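Local coordinates for protein response regulator aspartate phosphatase H (Bacillus subtilis, PDB 3Q15) that dephosphorylates the sporulation phosphotransferase Spo0F and also acts on the response regulator ComA, so controlling both sporulation and competence, at residues Glu149-His153 / Met154-His158; Val159-Tyr162 / His163-Gln166; His62-Met65 / Leu66-Glu70; Phe26-Pro29 / Asp30-Leu34. All coordinates share one frame; numbering follows the deposited sequence.

How the contacts relate
The four contacts form two pairs in two domains. Contacts 4 and 3 come first along the chain, in the small N-terminal three-helix bundle. Contact 4 starts helix 28-41 and contact 3 ends helix 49-67. Their centres are 12 Å apart and they touch. Contacts 1 and 2 follow in the large TPR domain, within the predicted second repeat. Contact 1 is the turn between helices 137-153 and 157-172, and contact 2 continues along helix 157-172. Their centres are 9 Å apart, and both touch the second subunit. The centres of contacts 1 and 2 lie about 38 to 42 Å from those of contacts 3 and 4. One pair thus lies at the subunit interface. The other belongs to the bundle domain, where no other subunit of the assembly touches it.

Contact 1 of 4, residues Glu149-His153 / Met154-His158; sequences EAYYH and MKQTH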
loop_
_atom_site.group_PDB
_atom_site.type_symbol
_atom_site.label_atom_id
_atom_site.label_comp_id
_atom_site.label_asym_id
_atom_site.label_seq_id
_atom_site.Cartn_x
_atom_site.Cartn_y
_atom_site.Cartn_z
ATOM N N GLU A 149 0.600 10.262 5.057
ATOM C CA GLU A 149 -0.350 10.510 6.134
ATOM C C GLU A 149 -1.648 9.752 5.891
ATOM O O GLU A 149 -2.226 9.180 6.814
ATOM C CB GLU A 149 -0.626 12.007 6.279
ATOM C CG GLU A 149 0.583 12.805 6.735
ATOM C CD GLU A 149 0.217 14.185 7.247
ATOM O OE1 GLU A 149 0.640 14.529 8.376
ATOM O OE2 GLU A 149 -0.486 14.919 6.520
ATOM N N ALA A 150 -2.098 9.748 4.641
ATOM C CA ALA A 150 -3.313 9.033 4.282
ATOM C C ALA A 150 -3.154 7.540 4.539
ATOM O O ALA A 150 -3.992 6.930 5.195
ATOM C CB ALA A 150 -3.688 9.295 2.834
ATOM N N TYR A 151 -2.075 6.951 4.031
ATOM C CA TYR A 151 -1.839 5.527 4.244
ATOM C C TYR A 151 -1.744 5.192 5.733
ATOM O O TYR A 151 -2.174 4.123 6.166
ATOM C CB TYR A 151 -0.581 5.056 3.508
ATOM C CG TYR A 151 -0.806 4.764 2.040
ATOM C CD1 TYR A 151 -1.594 3.694 1.644
ATOM C CD2 TYR A 151 -0.223 5.549 1.052
ATOM C CE1 TYR A 151 -1.806 3.416 0.308
ATOM C CE2 TYR A 151 -0.429 5.279 -0.296
ATOM C CZ TYR A 151 -1.219 4.211 -0.659
ATOM O OH TYR A 151 -1.427 3.935 -1.987
ATOM N N TYR A 152 -1.178 6.107 6.513
ATOM C CA TYR A 152 -1.117 5.922 7.959
ATOM C C TYR A 152 -2.517 5.848 8.566
ATOM O O TYR A 152 -2.813 4.939 9.340
ATOM C CB TYR A 152 -0.302 7.034 8.626
ATOM C CG TYR A 152 -0.470 7.088 10.127
ATOM C CD1 TYR A 152 0.125 6.136 10.948
ATOM C CD2 TYR A 152 -1.225 8.090 10.724
ATOM C CE1 TYR A 152 -0.027 6.181 12.323
ATOM C CE2 TYR A 152 -1.383 8.143 12.101
ATOM C CZ TYR A 152 -0.781 7.186 12.892
ATOM O OH TYR A 152 -0.936 7.238 14.255
ATOM N N HIS A 153 -3.372 6.806 8.213
ATOM C CA HIS A 153 -4.753 6.814 8.692
ATOM C C HIS A 153 -5.480 5.564 8.208
ATOM O O HIS A 153 -6.359 5.038 8.892
ATOM C CB HIS A 153 -5.484 8.075 8.222
ATOM C CG HIS A 153 -6.878 8.209 8.762
ATOM N ND1 HIS A 153 -7.146 8.732 10.009
ATOM C CD2 HIS A 153 -8.078 7.897 8.218
ATOM C CE1 HIS A 153 -8.454 8.733 10.213
ATOM N NE2 HIS A 153 -9.042 8.233 9.141
ATOM N N MET A 154 -5.102 5.089 7.027
ATOM C CA MET A 154 -5.668 3.870 6.461
ATOM C C MET A 154 -5.056 2.616 7.086
ATOM O O MET A 154 -5.384 1.496 6.695
ATOM C CB MET A 154 -5.450 3.841 4.947
ATOM C CG MET A 154 -6.352 4.782 4.161
ATOM S SD MET A 154 -5.976 4.832 2.396
ATOM C CE MET A 154 -5.551 3.121 2.096
ATOM N N LYS A 155 -4.158 2.812 8.046
ATOM C CA LYS A 155 -3.492 1.697 8.708
ATOM C C LYS A 155 -2.745 0.801 7.725
ATOM O O LYS A 155 -2.554 -0.387 7.979
ATOM C CB LYS A 155 -4.482 0.871 9.540
ATOM C CG LYS A 155 -4.865 1.512 10.864
ATOM C CD LYS A 155 -6.358 1.788 10.933
ATOM C CE LYS A 155 -6.778 2.242 12.323
ATOM N NZ LYS A 155 -8.253 2.426 12.430
ATOM N N GLN A 156 -2.331 1.373 6.599
ATOM C CA GLN A 156 -1.429 0.689 5.685
ATOM C C GLN A 156 -0.041 1.216 6.018
ATOM O O GLN A 156 0.551 1.990 5.266
ATOM C CB GLN A 156 -1.797 0.981 4.228
ATOM C CG GLN A 156 -3.282 0.804 3.894
ATOM C CD GLN A 156 -3.771 -0.616 4.112
ATOM O OE1 GLN A 156 -4.205 -0.970 5.205
ATOM N NE2 GLN A 156 -3.697 -1.437 3.072
ATOM N N THR A 157 0.456 0.790 7.171
ATOM C CA THR A 157 1.621 1.392 7.803
ATOM C C THR A 157 2.931 1.142 7.054
ATOM O O THR A 157 3.817 1.996 7.059
ATOM C CB THR A 157 1.743 0.925 9.273
ATOM O OG1 THR A 157 0.477 1.080 9.932
ATOM C CG2 THR A 157 2.812 1.730 10.018
ATOM N N HIS A 158 3.060 -0.019 6.414
ATOM C CA HIS A 158 4.254 -0.319 5.621
ATOM C C HIS A 158 4.341 0.594 4.407
ATOM O O HIS A 158 5.407 1.124 4.081
ATOM C CB HIS A 158 4.259 -1.775 5.158
ATOM C CG HIS A 158 4.524 -2.755 6.254
ATOM N ND1 HIS A 158 5.563 -2.609 7.145
ATOM C CD2 HIS A 158 3.887 -3.899 6.604
ATOM C CE1 HIS A 158 5.555 -3.617 7.999
ATOM N NE2 HIS A 158 4.547 -4.414 7.692
#
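Y151 with Q156, and Y152 with K155, close the end of helix 137-153 through backbone bonds. The N of Q156 donates to the O of Y151 at 2.8 Å. Inside this bond, the N of K155 donates to the O of Y152, also at 2.8 Å. That donor stands well above the carbonyl plane, 67° out of it, so it does not use a lone pair. One step earlier, the N of M154 meets the O of A150 at 2.8 Å, in the carbonyl plane, as in a regular helix.

The two nested bonds and the positive phi of K155 make a Schellman motif. Q156 then stands at the N-cap position of helix 157-172. The motif is the tight turn between the two helices of the predicted second TPR repeat.

The apolar contacts gather on Y151. M154 runs beside it and points the same way. Its bend at chi3 (37°) brings CE to 4.0 Å from CD1 of Y151. The SD of M154 lies 5.3 Å from the Y151 ring centroid, an oblique Met-aromatic contact. Past the turn, CB of Q156 comes to 3.8 Å from CD1 of Y151.

Two polar ends are held from outside. K155 NZ makes a salt bridge to E373, and T157 OG1 bonds to D194. V159 of the second subunit packs on Y151.

Contact 2 of 4, residues Val159-Tyr162 / His163-Gln166; sequences VSMY and HILQ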
loop_
_atom_site.group_PDB
_atom_site.type_symbol
_atom_site.label_atom_id
_atom_site.label_comp_id
_atom_site.label_asym_id
_atom_site.label_seq_id
_atom_site.Cartn_x
_atom_site.Cartn_y
_atom_site.Cartn_z
ATOM N N VAL A 159 3.209 0.762 3.734
ATOM C CA VAL A 159 3.133 1.620 2.562
ATOM C C VAL A 159 3.344 3.067 2.976
ATOM O O VAL A 159 3.970 3.841 2.259
ATOM C CB VAL A 159 1.773 1.479 1.850
ATOM C CG1 VAL A 159 1.699 2.416 0.652
ATOM C CG2 VAL A 159 1.561 0.037 1.420
ATOM N N SER A 160 2.823 3.424 4.144
ATOM C CA SER A 160 3.018 4.760 4.680
ATOM C C SER A 160 4.503 5.033 4.873
ATOM O O SER A 160 5.002 6.100 4.513
ATOM C CB SER A 160 2.289 4.906 6.013
ATOM O OG SER A 160 2.467 6.204 6.554
ATOM N N MET A 161 5.203 4.061 5.452
ATOM C CA MET A 161 6.628 4.193 5.713
ATOM C C MET A 161 7.397 4.351 4.406
ATOM O O MET A 161 8.286 5.193 4.293
ATOM C CB MET A 161 7.154 2.986 6.493
ATOM C CG MET A 161 8.554 3.198 7.052
ATOM S SD MET A 161 8.565 4.370 8.422
ATOM C CE MET A 161 8.125 3.307 9.792
ATOM N N TYR A 162 7.042 3.539 3.416
ATOM C CA TYR A 162 7.655 3.638 2.099
ATOM C C TYR A 162 7.592 5.071 1.596
ATOM O O TYR A 162 8.611 5.661 1.251
ATOM C CB TYR A 162 6.958 2.706 1.113
ATOM C CG TYR A 162 7.295 2.983 -0.333
ATOM C CD1 TYR A 162 8.451 2.475 -0.910
ATOM C CD2 TYR A 162 6.453 3.752 -1.122
ATOM C CE1 TYR A 162 8.760 2.728 -2.236
ATOM C CE2 TYR A 162 6.751 4.007 -2.444
ATOM C CZ TYR A 162 7.905 3.492 -2.996
ATOM O OH TYR A 162 8.209 3.745 -4.315
ATOM N N HIS A 163 6.387 5.633 1.575
ATOM C CA HIS A 163 6.196 6.986 1.066
ATOM C C HIS A 163 6.857 8.065 1.916
ATOM O O HIS A 163 7.477 8.980 1.383
ATOM C CB HIS A 163 4.711 7.291 0.878
ATOM C CG HIS A 163 4.133 6.679 -0.356
ATOM N ND1 HIS A 163 4.369 7.182 -1.618
ATOM C CD2 HIS A 163 3.343 5.591 -0.527
ATOM C CE1 HIS A 163 3.746 6.435 -2.512
ATOM N NE2 HIS A 163 3.114 5.464 -1.874
ATOM N N ILE A 164 6.723 7.965 3.234
ATOM C CA ILE A 164 7.263 9.002 4.104
ATOM C C ILE A 164 8.790 9.040 4.053
ATOM O O ILE A 164 9.401 10.092 4.255
ATOM C CB ILE A 164 6.792 8.838 5.568
ATOM C CG1 ILE A 164 6.975 10.149 6.330
ATOM C CG2 ILE A 164 7.534 7.693 6.258
ATOM C CD1 ILE A 164 6.260 11.320 5.704
ATOM N N LEU A 165 9.404 7.895 3.777
ATOM C CA LEU A 165 10.855 7.838 3.655
ATOM C C LEU A 165 11.337 8.526 2.380
ATOM O O LEU A 165 12.470 9.005 2.316
ATOM C CB LEU A 165 11.358 6.394 3.713
ATOM C CG LEU A 165 11.296 5.690 5.075
ATOM C CD1 LEU A 165 11.767 4.249 4.944
ATOM C CD2 LEU A 165 12.128 6.436 6.112
ATOM N N GLN A 166 10.478 8.576 1.366
ATOM C CA GLN A 166 10.813 9.292 0.135
ATOM C C GLN A 166 10.675 10.795 0.341
ATOM O O GLN A 166 11.458 11.579 -0.195
ATOM C CB GLN A 166 9.927 8.841 -1.024
ATOM C CG GLN A 166 10.132 7.396 -1.430
ATOM C CD GLN A 166 9.428 7.056 -2.726
ATOM O OE1 GLN A 166 8.393 6.393 -2.724
ATOM N NE2 GLN A 166 9.988 7.508 -3.844
#
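Y162 sets its ring edge over the face of H163, and this is the tight part of the contact. The CD2 of Y162 sits above the centre of the imidazole, 3.8 Å from CG of H163. The planes are at 85° and the centroids 4.9 Å apart, a T-shaped pair. At chi1 166° CG of Y162 sits beside its own carbonyl carbon, which brings the CD2/CE2 edge over the H163 ring. At the edge of the imidazole, V159 CG1 comes to 3.8 Å from CD2 of H163. ND1 of H163 is hydrogen-bonded to H144. The H163 ring also meets Y151, and helix 137-153 thus probably helps fix the rotation of the imidazole.

The Y162, H163 and V159 contacts all lie within helix 157-172, in the predicted second TPR repeat. Regular backbone bonds run beneath the side chains. The N of H163 meets the O of V159 at 3.1 Å.

On the buried side toward helix 178-194 the apolar contact is wider, with SD of M161 4.1 Å from CG2 of I164. The looser side is at L165 and Q166, both partly exposed. CG of M161 is 4.0 Å from CD1 of L165. The backbone bond from Q166 to Y162 is weak. At this edge OE1 of Q166 still comes to 2.9 Å from CE2 of Y162, oblique to the ring. The second subunit packs V118 on M161, G122 on Y162 and Y378 on L165.

Contact 3 of 4, residues His62-Met65 / Leu66-Glu70; sequences HQLM and LDYLE
Q63 and D67 join by side chain and backbone in the last turn of helix 49-67, within the N-terminal three-helix bundle. Between side chains, NE2 of Q63 donates to OD1 of D67 at 3.0 Å. The donor comes from above the carboxylate plane, 35° out of it. The bend at chi2 (61°) carries CD across the helix surface, with NE2 the branch directed on to D67.

The backbone bonds show the helix coming to its end. The N of D67 still meets the O of Q63 at 2.9 Å. The N of Y68 is shared: it bonds to the O of M65 at 3.3 Å, from above the carbonyl plane, and only weakly to the O of L64.

One apolar contact lies along the last helical turn, where CD1 of L66 touches CD2 of H62 at 3.9 Å. Another reaches past the helix end, where CG of M65 meets CD1 of L69 at 4.0 Å. The H62 imidazole is held by two residues of the other helices, with NE2 bonded to E32 and ND1 to W19. F26 packs on both M65 and L69.

Y68 turns its ring edge to the backbone, where CD2 lies 3.0 Å from the O of L64, near the ring plane.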
loop_
_atom_site.group_PDB
_atom_site.type_symbol
_atom_site.label_atom_id
_atom_site.label_comp_id
_atom_site.label_asym_id
_atom_site.label_seq_id
_atom_site.Cartn_x
_atom_site.Cartn_y
_atom_site.Cartn_z
ATOM N N HIS A 62 -9.523 28.110 -17.928
ATOM C CA HIS A 62 -10.854 28.584 -18.288
ATOM C C HIS A 62 -10.780 29.780 -19.233
ATOM O O HIS A 62 -11.582 29.903 -20.158
ATOM C CB HIS A 62 -11.648 28.954 -17.033
ATOM C CG HIS A 62 -13.008 29.513 -17.320
ATOM N ND1 HIS A 62 -14.146 28.734 -17.338
ATOM C CD2 HIS A 62 -13.413 30.775 -17.600
ATOM C CE1 HIS A 62 -15.192 29.493 -17.616
ATOM N NE2 HIS A 62 -14.775 30.735 -17.780
ATOM N N GLN A 63 -9.815 30.663 -18.993
ATOM C CA GLN A 63 -9.643 31.845 -19.832
ATOM C C GLN A 63 -9.120 31.460 -21.217
ATOM O O GLN A 63 -9.507 32.051 -22.224
ATOM C CB GLN A 63 -8.704 32.853 -19.166
ATOM C CG GLN A 63 -8.582 34.174 -19.918
ATOM C CD GLN A 63 -9.909 34.907 -20.031
ATOM O OE1 GLN A 63 -10.695 34.939 -19.084
ATOM N NE2 GLN A 63 -10.167 35.495 -21.197
ATOM N N LEU A 64 -8.240 30.466 -21.261
ATOM C CA LEU A 64 -7.757 29.943 -22.531
ATOM C C LEU A 64 -8.918 29.461 -23.389
ATOM O O LEU A 64 -8.931 29.667 -24.599
ATOM C CB LEU A 64 -6.762 28.800 -22.307
ATOM C CG LEU A 64 -5.346 29.197 -21.887
ATOM C CD1 LEU A 64 -4.486 27.967 -21.649
ATOM C CD2 LEU A 64 -4.711 30.099 -22.937
ATOM N N MET A 65 -9.894 28.814 -22.757
ATOM C CA MET A 65 -11.066 28.326 -23.475
ATOM C C MET A 65 -11.825 29.476 -24.133
ATOM O O MET A 65 -12.224 29.383 -25.293
ATOM C CB MET A 65 -11.999 27.558 -22.541
ATOM C CG MET A 65 -13.323 27.188 -23.189
ATOM S SD MET A 65 -14.470 26.428 -22.031
ATOM C CE MET A 65 -14.702 27.764 -20.858
ATOM N N LEU A 66 -12.022 30.552 -23.380
ATOM C CA LEU A 66 -12.682 31.744 -23.898
ATOM C C LEU A 66 -11.873 32.383 -25.027
ATOM O O LEU A 66 -12.437 32.833 -26.022
ATOM C CB LEU A 66 -12.919 32.760 -22.776
ATOM C CG LEU A 66 -13.737 32.278 -21.573
ATOM C CD1 LEU A 66 -13.758 33.328 -20.474
ATOM C CD2 LEU A 66 -15.157 31.902 -21.986
ATOM N N ASP A 67 -10.553 32.419 -24.874
ATOM C CA ASP A 67 -9.694 33.049 -25.875
ATOM C C ASP A 67 -9.662 32.274 -27.191
ATOM O O ASP A 67 -9.308 32.827 -28.232
ATOM C CB ASP A 67 -8.269 33.225 -25.345
ATOM C CG ASP A 67 -8.190 34.186 -24.171
ATOM O OD1 ASP A 67 -9.144 34.966 -23.965
ATOM O OD2 ASP A 67 -7.166 34.165 -23.457
ATOM N N TYR A 68 -10.024 30.995 -27.143
ATOM C CA TYR A 68 -9.980 30.149 -28.333
ATOM C C TYR A 68 -11.356 29.950 -28.964
ATOM O O TYR A 68 -11.498 29.212 -29.940
ATOM C CB TYR A 68 -9.339 28.794 -28.016
ATOM C CG TYR A 68 -7.824 28.805 -28.041
ATOM C CD1 TYR A 68 -7.127 28.405 -29.174
ATOM C CD2 TYR A 68 -7.091 29.219 -26.935
ATOM C CE1 TYR A 68 -5.745 28.414 -29.204
ATOM C CE2 TYR A 68 -5.708 29.231 -26.956
ATOM C CZ TYR A 68 -5.041 28.828 -28.093
ATOM O OH TYR A 68 -3.664 28.838 -28.118
ATOM N N LEU A 69 -12.365 30.609 -28.404
ATOM C CA LEU A 69 -13.722 30.520 -28.935
ATOM C C LEU A 69 -14.150 31.823 -29.606
ATOM O O LEU A 69 -15.266 31.929 -30.115
ATOM C CB LEU A 69 -14.717 30.142 -27.832
ATOM C CG LEU A 69 -14.666 28.705 -27.302
ATOM C CD1 LEU A 69 -15.653 28.518 -26.163
ATOM C CD2 LEU A 69 -14.938 27.702 -28.417
ATOM N N GLU A 70 -13.258 32.810 -29.604
ATOM C CA GLU A 70 -13.537 34.099 -30.231
ATOM C C GLU A 70 -13.736 33.958 -31.737
ATOM O O GLU A 70 -12.893 33.391 -32.434
ATOM C CB GLU A 70 -12.413 35.097 -29.938
ATOM C CG GLU A 70 -12.291 35.482 -28.470
ATOM C CD GLU A 70 -11.135 36.433 -28.204
ATOM O OE1 GLU A 70 -10.271 36.588 -29.094
ATOM O OE2 GLU A 70 -11.089 37.026 -27.104
#

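Contact 4 of 4, residues Phe26-Pro29 / Asp30-Leu34; sequences FSVP and DAEIL
S27, V28 and P29 accept the first backbone bonds of helix 28-41, from A31, E32 and I33 in turn. The first of them, A31 N to S27 O, is 2.9 Å long and runs nearly along the C=O axis. This is a helix N-terminus in the three-helix bundle, with S27 at the N-cap position. Helix 9-24 ends in a Schellman motif at F26, which has positive phi, and the next helix begins at V28. P29 has no N-H to give, which costs nothing in a first turn, where N-H groups have no helical acceptor.

S27 makes no capping bond with its side chain. Its OG is anti to the backbone N (chi1 -173°) and donates to OD2 of D30 at 2.7 Å. The hydroxyl meets OD2 from above the carboxylate plane, 35° out of it. The bond ties the residue before the helix to its first turn. S27 and D30 both also touch a crystal neighbour.

V28 and E32 lie side by side, one turn apart and pointing the same way. CG1 of V28 is 3.9 Å from CG of E32. V28 also packs on L66 and L69, which joins this turn to the end of helix 49-67. The small A31 methyl touches H62 and M65 there. On the exposed flank, CG1 of I33 lies alongside the P29 carbonyl, 3.2 Å from the O of P29.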
loop_
_atom_site.group_PDB
_atom_site.type_symbol
_atom_site.label_atom_id
_atom_site.label_comp_id
_atom_site.label_asym_id
_atom_site.label_seq_id
_atom_site.Cartn_x
_atom_site.Cartn_y
_atom_site.Cartn_z
ATOM N N PHE A 26 -15.662 22.480 -23.929
ATOM C CA PHE A 26 -15.970 23.835 -24.375
ATOM C C PHE A 26 -17.429 24.224 -24.159
ATOM O O PHE A 26 -18.065 24.792 -25.048
ATOM C CB PHE A 26 -15.595 24.005 -25.850
ATOM C CG PHE A 26 -14.130 23.850 -26.122
ATOM C CD1 PHE A 26 -13.304 24.959 -26.180
ATOM C CD2 PHE A 26 -13.576 22.596 -26.316
ATOM C CE1 PHE A 26 -11.954 24.819 -26.428
ATOM C CE2 PHE A 26 -12.225 22.452 -26.565
ATOM C CZ PHE A 26 -11.414 23.564 -26.621
ATOM N N SER A 27 -17.955 23.919 -22.978
ATOM C CA SER A 27 -19.307 24.335 -22.626
ATOM C C SER A 27 -19.244 25.555 -21.721
ATOM O O SER A 27 -19.134 25.427 -20.503
ATOM C CB SER A 27 -20.062 23.202 -21.931
ATOM O OG SER A 27 -21.424 23.552 -21.735
ATOM N N VAL A 28 -19.313 26.739 -22.318
ATOM C CA VAL A 28 -19.152 27.981 -21.566
ATOM C C VAL A 28 -20.184 28.161 -20.442
ATOM O O VAL A 28 -19.811 28.427 -19.298
ATOM C CB VAL A 28 -19.130 29.215 -22.496
ATOM C CG1 VAL A 28 -18.960 30.492 -21.688
ATOM C CG2 VAL A 28 -18.013 29.079 -23.517
ATOM N N PRO A 29 -21.482 28.013 -20.759
ATOM C CA PRO A 29 -22.517 28.172 -19.730
ATOM C C PRO A 29 -22.249 27.310 -18.497
ATOM O O PRO A 29 -22.253 27.818 -17.379
ATOM C CB PRO A 29 -23.785 27.695 -20.442
ATOM C CG PRO A 29 -23.528 27.984 -21.879
ATOM C CD PRO A 29 -22.061 27.707 -22.078
ATOM N N ASP A 30 -22.017 26.020 -18.704
ATOM C CA ASP A 30 -21.746 25.110 -17.595
ATOM C C ASP A 30 -20.462 25.480 -16.845
ATOM O O ASP A 30 -20.447 25.529 -15.612
ATOM C CB ASP A 30 -21.679 23.667 -18.094
ATOM C CG ASP A 30 -23.001 23.187 -18.662
ATOM O OD1 ASP A 30 -24.043 23.399 -18.000
ATOM O OD2 ASP A 30 -23.003 22.610 -19.771
ATOM N N ALA A 31 -19.392 25.743 -17.589
ATOM C CA ALA A 31 -18.123 26.125 -16.978
ATOM C C ALA A 31 -18.277 27.363 -16.097
ATOM O O ALA A 31 -17.697 27.438 -15.016
ATOM C CB ALA A 31 -17.058 26.354 -18.044
ATOM N N GLU A 32 -19.067 28.329 -16.559
ATOM C CA GLU A 32 -19.285 29.556 -15.801
ATOM C C GLU A 32 -20.034 29.282 -14.496
ATOM O O GLU A 32 -19.684 29.820 -13.445
ATOM C CB GLU A 32 -20.031 30.593 -16.644
ATOM C CG GLU A 32 -19.226 31.147 -17.811
ATOM C CD GLU A 32 -18.023 31.967 -17.367
ATOM O OE1 GLU A 32 -17.893 32.240 -16.155
ATOM O OE2 GLU A 32 -17.205 32.339 -18.233
ATOM N N ILE A 33 -21.064 28.447 -14.568
ATOM C CA ILE A 33 -21.814 28.063 -13.379
ATOM C C ILE A 33 -20.891 27.440 -12.334
ATOM O O ILE A 33 -20.830 27.891 -11.190
ATOM C CB ILE A 33 -22.949 27.073 -13.721
ATOM C CG1 ILE A 33 -23.970 27.733 -14.648
ATOM C CG2 ILE A 33 -23.627 26.572 -12.452
ATOM C CD1 ILE A 33 -25.094 26.814 -15.081
ATOM N N LEU A 34 -20.166 26.403 -12.738
ATOM C CA LEU A 34 -19.274 25.703 -11.822
ATOM C C LEU A 34 -18.166 26.608 -11.287
ATOM O O LEU A 34 -17.819 26.538 -10.110
ATOM C CB LEU A 34 -18.698 24.452 -12.486
ATOM C CG LEU A 34 -19.740 23.346 -12.678
ATOM C CD1 LEU A 34 -19.223 22.246 -13.590
ATOM C CD2 LEU A 34 -20.173 22.779 -11.332
#